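Local coordinates for N-acetylneuraminate lyase (Fusobacterium nucleatum subsp. nucleatum ATCC 25586, PDB 5ZKA), which is a lyase of the dihydrodipicolinate synthetase family, built on a TIM-barrel fold, at residues 222-236 with 245-259. Sequence-based numbering, arbitrary orientation.
Sequences TYNINGIRAKQIFEL and ALKIQHTTNDLIEGI
T252 OG1 is gripped from both helices: it takes the amide hydrogen of N226, ND2 to OG1 3.2 Å at an N-H...acceptor angle of 158°, and gives its own proton to I248 O one turn back. The hydroxyl oxygen lies in the plane of the N226 amide. T252 N also bonds to I248 O, from the face of that carbonyl opposite to OG1. Placing CG anti to the backbone N (chi1 -168°) carries the N226 amide across to T252 and L255; the N226 and L255 side chains run alongside in opposite senses, L255 CD2 3.8 Å from N226 CG.

The other end of this amide is also held: R229 NH1 donates to N226 OD1 at 3.0 Å, edge-on in the guanidinium plane. R229 stretches out from CG to NE, running counter to T252, while T251 CG2 covers one face of its guanidinium, 3.5 Å from NE. F304 O, from the C-terminal part of the chain, accepts from NH2.

Farther along, the packing is mainly aliphatic and meets the knobs-into-holes criterion in both directions, polar residues supplying part of each hole's walls. I233 enters between A245, I248, Q249 and T252, its CD1 3.6 Å from Q249 CA; I248 enters between R229, Q232, I233 and L236, its CD1 3.5 Å from L236 CD1. Near the start of the first helix, I225 and I259 meet tip to tip, CD1 to CD1 4.0 Å.

The segment axes 223-236 and 245-259 approach to 8.8 Å at 150°, nearly antiparallel. Helix 223-237, following barrel strand 217-220, thus packs on helix 242-262, which comes after the last barrel strand in sequence, as in the C-terminal helical part of this family. Chemically, the contact is a mostly buried hydrocarbon seam with a short chain of hydrogen bonds, R229 to N226 to T252 to I248 O, whose two N226 bonds define which way round the amide sits.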
ATOM      1  N   THR A 222     -10.386 -13.969  -5.866  1.00 23.93           N
ATOM      2  CA  THR A 222     -10.113 -14.163  -7.289  1.00 21.80           C
ATOM      3  C   THR A 222      -9.327 -15.431  -7.563  1.00 24.05           C
ATOM      4  O   THR A 222      -9.260 -15.863  -8.721  1.00 24.18           O
ATOM      5  CB  THR A 222      -9.366 -12.964  -7.879  1.00 24.60           C
ATOM      6  OG1 THR A 222      -8.041 -12.895  -7.337  1.00 28.28           O
ATOM      7  CG2 THR A 222     -10.115 -11.670  -7.576  1.00 25.69           C
ATOM      8  N   TYR A 223      -8.769 -16.063  -6.534  1.00 25.01           N
ATOM      9  CA  TYR A 223      -7.996 -17.270  -6.765  1.00 27.55           C
ATOM     10  C   TYR A 223      -8.889 -18.437  -7.162  1.00 30.04           C
ATOM     11  O   TYR A 223      -8.375 -19.437  -7.675  1.00 29.02           O
ATOM     12  CB  TYR A 223      -7.162 -17.595  -5.516  1.00 24.31           C
ATOM     13  CG  TYR A 223      -6.326 -16.411  -5.045  1.00 23.39           C
ATOM     14  CD1 TYR A 223      -5.828 -15.474  -5.954  1.00 26.19           C
ATOM     15  CD2 TYR A 223      -6.078 -16.199  -3.699  1.00 25.41           C
ATOM     16  CE1 TYR A 223      -5.081 -14.368  -5.526  1.00 24.49           C
ATOM     17  CE2 TYR A 223      -5.333 -15.095  -3.263  1.00 24.61           C
ATOM     18  CZ  TYR A 223      -4.838 -14.191  -4.175  1.00 29.23           C
ATOM     19  OH  TYR A 223      -4.105 -13.105  -3.733  1.00 29.34           O
ATOM     20  N   ASN A 224     -10.212 -18.314  -6.960  1.00 26.53           N
ATOM     21  CA  ASN A 224     -11.152 -19.316  -7.463  1.00 23.37           C
ATOM     22  C   ASN A 224     -11.024 -19.487  -8.976  1.00 26.50           C
ATOM     23  O   ASN A 224     -11.313 -20.563  -9.505  1.00 26.99           O
ATOM     24  CB  ASN A 224     -12.595 -18.924  -7.119  1.00 26.37           C
ATOM     25  CG  ASN A 224     -12.947 -19.142  -5.646  1.00 29.84           C
ATOM     26  OD1 ASN A 224     -13.280 -20.251  -5.234  1.00 29.68           O
ATOM     27  ND2 ASN A 224     -12.896 -18.064  -4.849  1.00 24.98           N
ATOM     28  N   ILE A 225     -10.624 -18.433  -9.686  1.00 26.44           N
ATOM     29  CA  ILE A 225     -10.482 -18.500 -11.139  1.00 29.40           C
ATOM     30  C   ILE A 225      -9.112 -18.073 -11.632  1.00 29.93           C
ATOM     31  O   ILE A 225      -8.753 -18.387 -12.788  1.00 28.56           O
ATOM     32  CB  ILE A 225     -11.575 -17.648 -11.823  1.00 32.50           C
ATOM     33  CG1 ILE A 225     -11.508 -16.202 -11.310  1.00 30.39           C
ATOM     34  CG2 ILE A 225     -12.961 -18.231 -11.566  1.00 29.12           C
ATOM     35  CD1 ILE A 225     -12.319 -15.222 -12.151  1.00 30.79           C
ATOM     36  N   ASN A 226      -8.317 -17.347 -10.840  1.00 27.38           N
ATOM     37  CA  ASN A 226      -7.020 -16.836 -11.283  1.00 27.48           C
ATOM     38  C   ASN A 226      -5.881 -17.333 -10.391  1.00 27.80           C
ATOM     39  O   ASN A 226      -4.841 -16.677 -10.272  1.00 26.87           O
ATOM     40  CB  ASN A 226      -7.041 -15.308 -11.341  1.00 22.66           C
ATOM     41  CG  ASN A 226      -5.837 -14.737 -12.073  1.00 28.74           C
ATOM     42  OD1 ASN A 226      -5.464 -15.208 -13.156  1.00 29.68           O
ATOM     43  ND2 ASN A 226      -5.210 -13.719 -11.475  1.00 28.38           N
ATOM     44  N   GLY A 227      -6.063 -18.508  -9.773  1.00 31.44           N
ATOM     45  CA  GLY A 227      -5.075 -19.022  -8.838  1.00 25.88           C
ATOM     46  C   GLY A 227      -3.739 -19.390  -9.459  1.00 30.93           C
ATOM     47  O   GLY A 227      -2.715 -19.384  -8.767  1.00 28.99           O
ATOM     48  N   ILE A 228      -3.726 -19.752 -10.751  1.00 25.52           N
ATOM     49  CA  ILE A 228      -2.462 -20.085 -11.414  1.00 30.75           C
ATOM     50  C   ILE A 228      -1.529 -18.881 -11.400  1.00 31.93           C
ATOM     51  O   ILE A 228      -0.377 -18.970 -10.953  1.00 30.56           O
ATOM     52  CB  ILE A 228      -2.713 -20.585 -12.849  1.00 30.32           C
ATOM     53  CG1 ILE A 228      -3.508 -21.890 -12.823  1.00 33.62           C
ATOM     54  CG2 ILE A 228      -1.385 -20.787 -13.614  1.00 30.81           C
ATOM     55  CD1 ILE A 228      -2.905 -22.949 -11.941  1.00 42.16           C
ATOM     56  N   ARG A 229      -2.019 -17.735 -11.888  1.00 26.84           N
ATOM     57  CA  ARG A 229      -1.203 -16.518 -11.899  1.00 26.34           C
ATOM     58  C   ARG A 229      -0.805 -16.101 -10.491  1.00 28.28           C
ATOM     59  O   ARG A 229       0.321 -15.645 -10.266  1.00 27.68           O
ATOM     60  CB  ARG A 229      -1.962 -15.372 -12.575  1.00 28.12           C
ATOM     61  CG  ARG A 229      -1.924 -15.389 -14.110  1.00 28.09           C
ATOM     62  CD  ARG A 229      -2.510 -14.082 -14.653  1.00 32.19           C
ATOM     63  NE  ARG A 229      -2.649 -14.145 -16.102  1.00 30.50           N
ATOM     64  CZ  ARG A 229      -3.764 -14.491 -16.736  1.00 35.05           C
ATOM     65  NH1 ARG A 229      -4.849 -14.797 -16.030  1.00 29.88           N
ATOM     66  NH2 ARG A 229      -3.786 -14.545 -18.072  1.00 29.78           N
ATOM     67  N   ALA A 230      -1.720 -16.243  -9.529  1.00 28.43           N
ATOM     68  CA  ALA A 230      -1.427 -15.810  -8.165  1.00 25.27           C
ATOM     69  C   ALA A 230      -0.252 -16.578  -7.578  1.00 27.38           C
ATOM     70  O   ALA A 230       0.622 -15.990  -6.931  1.00 25.47           O
ATOM     71  CB  ALA A 230      -2.659 -15.982  -7.280  1.00 28.46           C
ATOM     72  N   LYS A 231      -0.226 -17.899  -7.766  1.00 28.93           N
ATOM     73  CA  LYS A 231       0.927 -18.669  -7.311  1.00 32.27           C
ATOM     74  C   LYS A 231       2.202 -18.244  -8.034  1.00 33.10           C
ATOM     75  O   LYS A 231       3.279 -18.204  -7.429  1.00 34.33           O
ATOM     76  CB  LYS A 231       0.675 -20.165  -7.508  1.00 35.71           C
ATOM     77  CG  LYS A 231      -0.284 -20.763  -6.505  1.00 48.79           C
ATOM     78  CD  LYS A 231      -0.301 -22.282  -6.621  1.00 57.30           C
ATOM     79  CE  LYS A 231       0.730 -22.922  -5.720  1.00 55.04           C
ATOM     80  NZ  LYS A 231       0.354 -24.335  -5.464  1.00 54.78           N
ATOM     81  N   GLN A 232       2.106 -17.927  -9.329  1.00 29.63           N
ATOM     82  CA  GLN A 232       3.285 -17.450 -10.056  1.00 25.19           C
ATOM     83  C   GLN A 232       3.829 -16.165  -9.434  1.00 29.25           C
ATOM     84  O   GLN A 232       5.024 -16.069  -9.130  1.00 29.73           O
ATOM     85  CB  GLN A 232       2.945 -17.223 -11.534  1.00 28.70           C
ATOM     86  CG  GLN A 232       2.749 -18.495 -12.343  1.00 32.42           C
ATOM     87  CD  GLN A 232       2.183 -18.231 -13.736  1.00 35.88           C
ATOM     88  OE1 GLN A 232       1.701 -17.132 -14.033  1.00 36.00           O
ATOM     89  NE2 GLN A 232       2.233 -19.245 -14.592  1.00 43.97           N
ATOM     90  N   ILE A 233       2.967 -15.157  -9.248  1.00 25.80           N
ATOM     91  CA  ILE A 233       3.412 -13.899  -8.630  1.00 26.81           C
ATOM     92  C   ILE A 233       4.126 -14.184  -7.315  1.00 31.39           C
ATOM     93  O   ILE A 233       5.265 -13.752  -7.093  1.00 29.95           O
ATOM     94  CB  ILE A 233       2.227 -12.942  -8.415  1.00 23.24           C
ATOM     95  CG1 ILE A 233       1.601 -12.502  -9.748  1.00 24.51           C
ATOM     96  CG2 ILE A 233       2.674 -11.724  -7.575  1.00 28.16           C
ATOM     97  CD1 ILE A 233       0.203 -11.849  -9.590  1.00 26.24           C
ATOM     98  N   PHE A 234       3.465 -14.950  -6.440  1.00 28.08           N
ATOM     99  CA  PHE A 234       4.011 -15.273  -5.121  1.00 27.48           C
ATOM    100  C   PHE A 234       5.376 -15.946  -5.234  1.00 35.35           C
ATOM    101  O   PHE A 234       6.350 -15.508  -4.614  1.00 33.24           O
ATOM    102  CB  PHE A 234       3.014 -16.171  -4.385  1.00 28.91           C
ATOM    103  CG  PHE A 234       3.331 -16.395  -2.935  1.00 30.42           C
ATOM    104  CD1 PHE A 234       3.430 -15.326  -2.056  1.00 27.37           C
ATOM    105  CD2 PHE A 234       3.513 -17.686  -2.447  1.00 37.93           C
ATOM    106  CE1 PHE A 234       3.718 -15.543  -0.722  1.00 31.34           C
ATOM    107  CE2 PHE A 234       3.798 -17.913  -1.113  1.00 36.81           C
ATOM    108  CZ  PHE A 234       3.904 -16.844  -0.249  1.00 31.51           C
ATOM    109  N   GLU A 235       5.471 -17.008  -6.044  1.00 30.40           N
ATOM    110  CA  GLU A 235       6.726 -17.751  -6.137  1.00 29.23           C
ATOM    111  C   GLU A 235       7.814 -16.933  -6.815  1.00 33.59           C
ATOM    112  O   GLU A 235       8.971 -16.948  -6.376  1.00 35.32           O
ATOM    113  CB  GLU A 235       6.517 -19.066  -6.891  1.00 32.65           C
ATOM    114  N   LEU A 236       7.474 -16.234  -7.899  1.00 28.75           N
ATOM    115  CA  LEU A 236       8.496 -15.467  -8.603  1.00 34.22           C
ATOM    116  C   LEU A 236       9.055 -14.357  -7.722  1.00 30.38           C
ATOM    117  O   LEU A 236      10.259 -14.083  -7.755  1.00 31.60           O
ATOM    118  CB  LEU A 236       7.931 -14.882  -9.893  1.00 32.20           C
ATOM    119  CG  LEU A 236       7.578 -15.880 -10.993  1.00 31.27           C
ATOM    120  CD1 LEU A 236       6.607 -15.221 -11.957  1.00 33.46           C
ATOM    121  CD2 LEU A 236       8.823 -16.342 -11.712  1.00 36.67           C
ATOM    122  N   ALA A 245       7.348 -11.166 -12.116  1.00 30.73           N
ATOM    123  CA  ALA A 245       6.196 -11.138 -11.216  1.00 27.47           C
ATOM    124  C   ALA A 245       5.351  -9.893 -11.442  1.00 27.54           C
ATOM    125  O   ALA A 245       4.117  -9.944 -11.333  1.00 27.22           O
ATOM    126  CB  ALA A 245       6.649 -11.215  -9.758  1.00 27.31           C
ATOM    127  N   LEU A 246       5.997  -8.763 -11.764  1.00 26.68           N
ATOM    128  CA  LEU A 246       5.259  -7.530 -12.024  1.00 26.68           C
ATOM    129  C   LEU A 246       4.426  -7.637 -13.289  1.00 27.44           C
ATOM    130  O   LEU A 246       3.294  -7.137 -13.333  1.00 26.45           O
ATOM    131  CB  LEU A 246       6.224  -6.343 -12.119  1.00 29.53           C
ATOM    132  CG  LEU A 246       5.613  -4.965 -12.387  1.00 33.13           C
ATOM    133  CD1 LEU A 246       4.554  -4.647 -11.344  1.00 30.88           C
ATOM    134  CD2 LEU A 246       6.685  -3.856 -12.389  1.00 27.44           C
ATOM    135  N   LYS A 247       4.976  -8.262 -14.340  1.00 28.12           N
ATOM    136  CA  LYS A 247       4.209  -8.454 -15.570  1.00 26.91           C
ATOM    137  C   LYS A 247       2.948  -9.251 -15.304  1.00 28.96           C
ATOM    138  O   LYS A 247       1.875  -8.923 -15.825  1.00 28.00           O
ATOM    139  CB  LYS A 247       5.065  -9.147 -16.639  1.00 28.65           C
ATOM    140  CG  LYS A 247       6.165  -8.260 -17.199  1.00 40.50           C
ATOM    141  CD  LYS A 247       6.631  -8.740 -18.573  1.00 49.56           C
ATOM    142  CE  LYS A 247       7.846  -7.952 -19.032  1.00 55.67           C
ATOM    143  NZ  LYS A 247       8.996  -8.127 -18.101  1.00 61.62           N
ATOM    144  N   ILE A 248       3.056 -10.292 -14.476  1.00 23.56           N
ATOM    145  CA  ILE A 248       1.894 -11.127 -14.178  1.00 25.07           C
ATOM    146  C   ILE A 248       0.929 -10.412 -13.230  1.00 22.15           C
ATOM    147  O   ILE A 248      -0.295 -10.568 -13.351  1.00 27.23           O
ATOM    148  CB  ILE A 248       2.370 -12.480 -13.629  1.00 28.44           C
ATOM    149  CG1 ILE A 248       3.226 -13.189 -14.688  1.00 34.92           C
ATOM    150  CG2 ILE A 248       1.184 -13.344 -13.207  1.00 30.70           C
ATOM    151  CD1 ILE A 248       4.002 -14.380 -14.172  1.00 30.74           C
ATOM    152  N   GLN A 249       1.433  -9.603 -12.297  1.00 26.90           N
ATOM    153  CA  GLN A 249       0.527  -8.775 -11.495  1.00 24.61           C
ATOM    154  C   GLN A 249      -0.212  -7.767 -12.368  1.00 26.16           C
ATOM    155  O   GLN A 249      -1.396  -7.481 -12.137  1.00 24.49           O
ATOM    156  CB  GLN A 249       1.293  -8.049 -10.391  1.00 23.43           C
ATOM    157  CG  GLN A 249       0.401  -7.251  -9.436  1.00 26.76           C
ATOM    158  CD  GLN A 249      -0.280  -8.161  -8.435  1.00 25.52           C
ATOM    159  OE1 GLN A 249       0.381  -8.713  -7.561  1.00 24.60           O
ATOM    160  NE2 GLN A 249      -1.594  -8.343  -8.572  1.00 27.13           N
ATOM    161  N   HIS A 250       0.474  -7.215 -13.378  1.00 28.92           N
ATOM    162  CA  HIS A 250      -0.175  -6.284 -14.296  1.00 24.41           C
ATOM    163  C   HIS A 250      -1.320  -6.963 -15.040  1.00 22.28           C
ATOM    164  O   HIS A 250      -2.408  -6.397 -15.185  1.00 26.42           O
ATOM    165  CB  HIS A 250       0.844  -5.742 -15.298  1.00 28.96           C
ATOM    166  CG  HIS A 250       1.660  -4.583 -14.801  1.00 26.86           C
ATOM    167  ND1 HIS A 250       1.172  -3.633 -13.932  1.00 29.53           N
ATOM    168  CD2 HIS A 250       2.916  -4.186 -15.125  1.00 31.49           C
ATOM    169  CE1 HIS A 250       2.104  -2.717 -13.716  1.00 34.19           C
ATOM    170  NE2 HIS A 250       3.173  -3.030 -14.428  1.00 30.03           N
ATOM    171  N   THR A 251      -1.069  -8.161 -15.573  1.00 23.65           N
ATOM    172  CA  THR A 251      -2.110  -8.873 -16.303  1.00 24.55           C
ATOM    173  C   THR A 251      -3.253  -9.242 -15.370  1.00 26.43           C
ATOM    174  O   THR A 251      -4.431  -9.078 -15.716  1.00 26.30           O
ATOM    175  CB  THR A 251      -1.520 -10.128 -16.951  1.00 29.29           C
ATOM    176  OG1 THR A 251      -0.531  -9.748 -17.925  1.00 33.92           O
ATOM    177  CG2 THR A 251      -2.610 -10.947 -17.633  1.00 30.60           C
ATOM    178  N   THR A 252      -2.911  -9.732 -14.178  1.00 23.77           N
ATOM    179  CA  THR A 252      -3.915 -10.060 -13.164  1.00 26.13           C
ATOM    180  C   THR A 252      -4.793  -8.858 -12.840  1.00 28.22           C
ATOM    181  O   THR A 252      -6.022  -8.976 -12.741  1.00 25.20           O
ATOM    182  CB  THR A 252      -3.215 -10.573 -11.908  1.00 25.05           C
ATOM    183  OG1 THR A 252      -2.712 -11.891 -12.159  1.00 27.15           O
ATOM    184  CG2 THR A 252      -4.168 -10.624 -10.694  1.00 22.25           C
ATOM    185  N   ASN A 253      -4.189  -7.680 -12.694  1.00 24.02           N
ATOM    186  CA  ASN A 253      -4.990  -6.527 -12.314  1.00 23.42           C
ATOM    187  C   ASN A 253      -5.821  -5.968 -13.466  1.00 26.95           C
ATOM    188  O   ASN A 253      -6.822  -5.295 -13.210  1.00 23.25           O
ATOM    189  CB  ASN A 253      -4.087  -5.450 -11.688  1.00 24.73           C
ATOM    190  CG  ASN A 253      -3.679  -5.812 -10.266  1.00 29.11           C
ATOM    191  OD1 ASN A 253      -3.952  -6.923  -9.811  1.00 28.01           O
ATOM    192  ND2 ASN A 253      -3.036  -4.882  -9.556  1.00 22.16           N
ATOM    193  N   ASP A 254      -5.456  -6.235 -14.721  1.00 26.55           N
ATOM    194  CA  ASP A 254      -6.400  -5.974 -15.808  1.00 28.21           C
ATOM    195  C   ASP A 254      -7.649  -6.835 -15.642  1.00 29.67           C
ATOM    196  O   ASP A 254      -8.778  -6.377 -15.855  1.00 26.75           O
ATOM    197  CB  ASP A 254      -5.750  -6.269 -17.163  1.00 26.32           C
ATOM    198  CG  ASP A 254      -4.814  -5.169 -17.641  1.00 35.83           C
ATOM    199  OD1 ASP A 254      -4.786  -4.070 -17.035  1.00 37.67           O
ATOM    200  OD2 ASP A 254      -4.113  -5.411 -18.650  1.00 38.27           O
ATOM    201  N   LEU A 255      -7.455  -8.100 -15.282  1.00 27.06           N
ATOM    202  CA  LEU A 255      -8.587  -8.984 -15.041  1.00 26.42           C
ATOM    203  C   LEU A 255      -9.373  -8.537 -13.809  1.00 26.95           C
ATOM    204  O   LEU A 255     -10.605  -8.438 -13.850  1.00 27.58           O
ATOM    205  CB  LEU A 255      -8.089 -10.420 -14.886  1.00 28.17           C
ATOM    206  CG  LEU A 255      -9.104 -11.415 -14.319  1.00 29.24           C
ATOM    207  CD1 LEU A 255     -10.301 -11.569 -15.268  1.00 26.74           C
ATOM    208  CD2 LEU A 255      -8.425 -12.754 -14.066  1.00 26.16           C
ATOM    209  N   ILE A 256      -8.679  -8.243 -12.709  1.00 23.66           N
ATOM    210  CA  ILE A 256      -9.377  -7.828 -11.490  1.00 24.29           C
ATOM    211  C   ILE A 256     -10.128  -6.524 -11.722  1.00 25.35           C
ATOM    212  O   ILE A 256     -11.250  -6.341 -11.235  1.00 25.95           O
ATOM    213  CB  ILE A 256      -8.383  -7.726 -10.315  1.00 22.19           C
ATOM    214  CG1 ILE A 256      -7.890  -9.130  -9.941  1.00 25.41           C
ATOM    215  CG2 ILE A 256      -9.039  -7.041  -9.103  1.00 27.11           C
ATOM    216  CD1 ILE A 256      -6.910  -9.145  -8.777  1.00 26.45           C
ATOM    217  N   GLU A 257      -9.533  -5.600 -12.480  1.00 27.26           N
ATOM    218  CA  GLU A 257     -10.211  -4.338 -12.750  1.00 27.33           C
ATOM    219  C   GLU A 257     -11.528  -4.574 -13.477  1.00 31.03           C
ATOM    220  O   GLU A 257     -12.541  -3.940 -13.161  1.00 28.35           O
ATOM    221  CB  GLU A 257      -9.297  -3.423 -13.566  1.00 31.21           C
ATOM    222  CG  GLU A 257      -9.922  -2.129 -14.022  1.00 34.58           C
ATOM    223  CD  GLU A 257      -9.030  -1.413 -15.030  1.00 43.78           C
ATOM    224  OE1 GLU A 257      -8.110  -0.700 -14.595  1.00 39.26           O
ATOM    225  OE2 GLU A 257      -9.235  -1.589 -16.253  1.00 44.78           O
ATOM    226  N   GLY A 258     -11.543  -5.519 -14.424  1.00 23.93           N
ATOM    227  CA  GLY A 258     -12.794  -5.861 -15.086  1.00 25.12           C
ATOM    228  C   GLY A 258     -13.768  -6.566 -14.160  1.00 26.19           C
ATOM    229  O   GLY A 258     -14.973  -6.300 -14.192  1.00 28.07           O
ATOM    230  N   ILE A 259     -13.264  -7.482 -13.332  1.00 24.19           N
ATOM    231  CA  ILE A 259     -14.126  -8.180 -12.381  1.00 27.42           C
ATOM    232  C   ILE A 259     -14.821  -7.175 -11.477  1.00 29.61           C
ATOM    233  O   ILE A 259     -16.041  -7.225 -11.277  1.00 28.96           O
ATOM    234  CB  ILE A 259     -13.306  -9.198 -11.567  1.00 28.04           C
ATOM    235  CG1 ILE A 259     -12.844 -10.368 -12.442  1.00 28.81           C
ATOM    236  CG2 ILE A 259     -14.081  -9.668 -10.335  1.00 28.83           C
ATOM    237  CD1 ILE A 259     -11.872 -11.290 -11.727  1.00 24.85           C
TER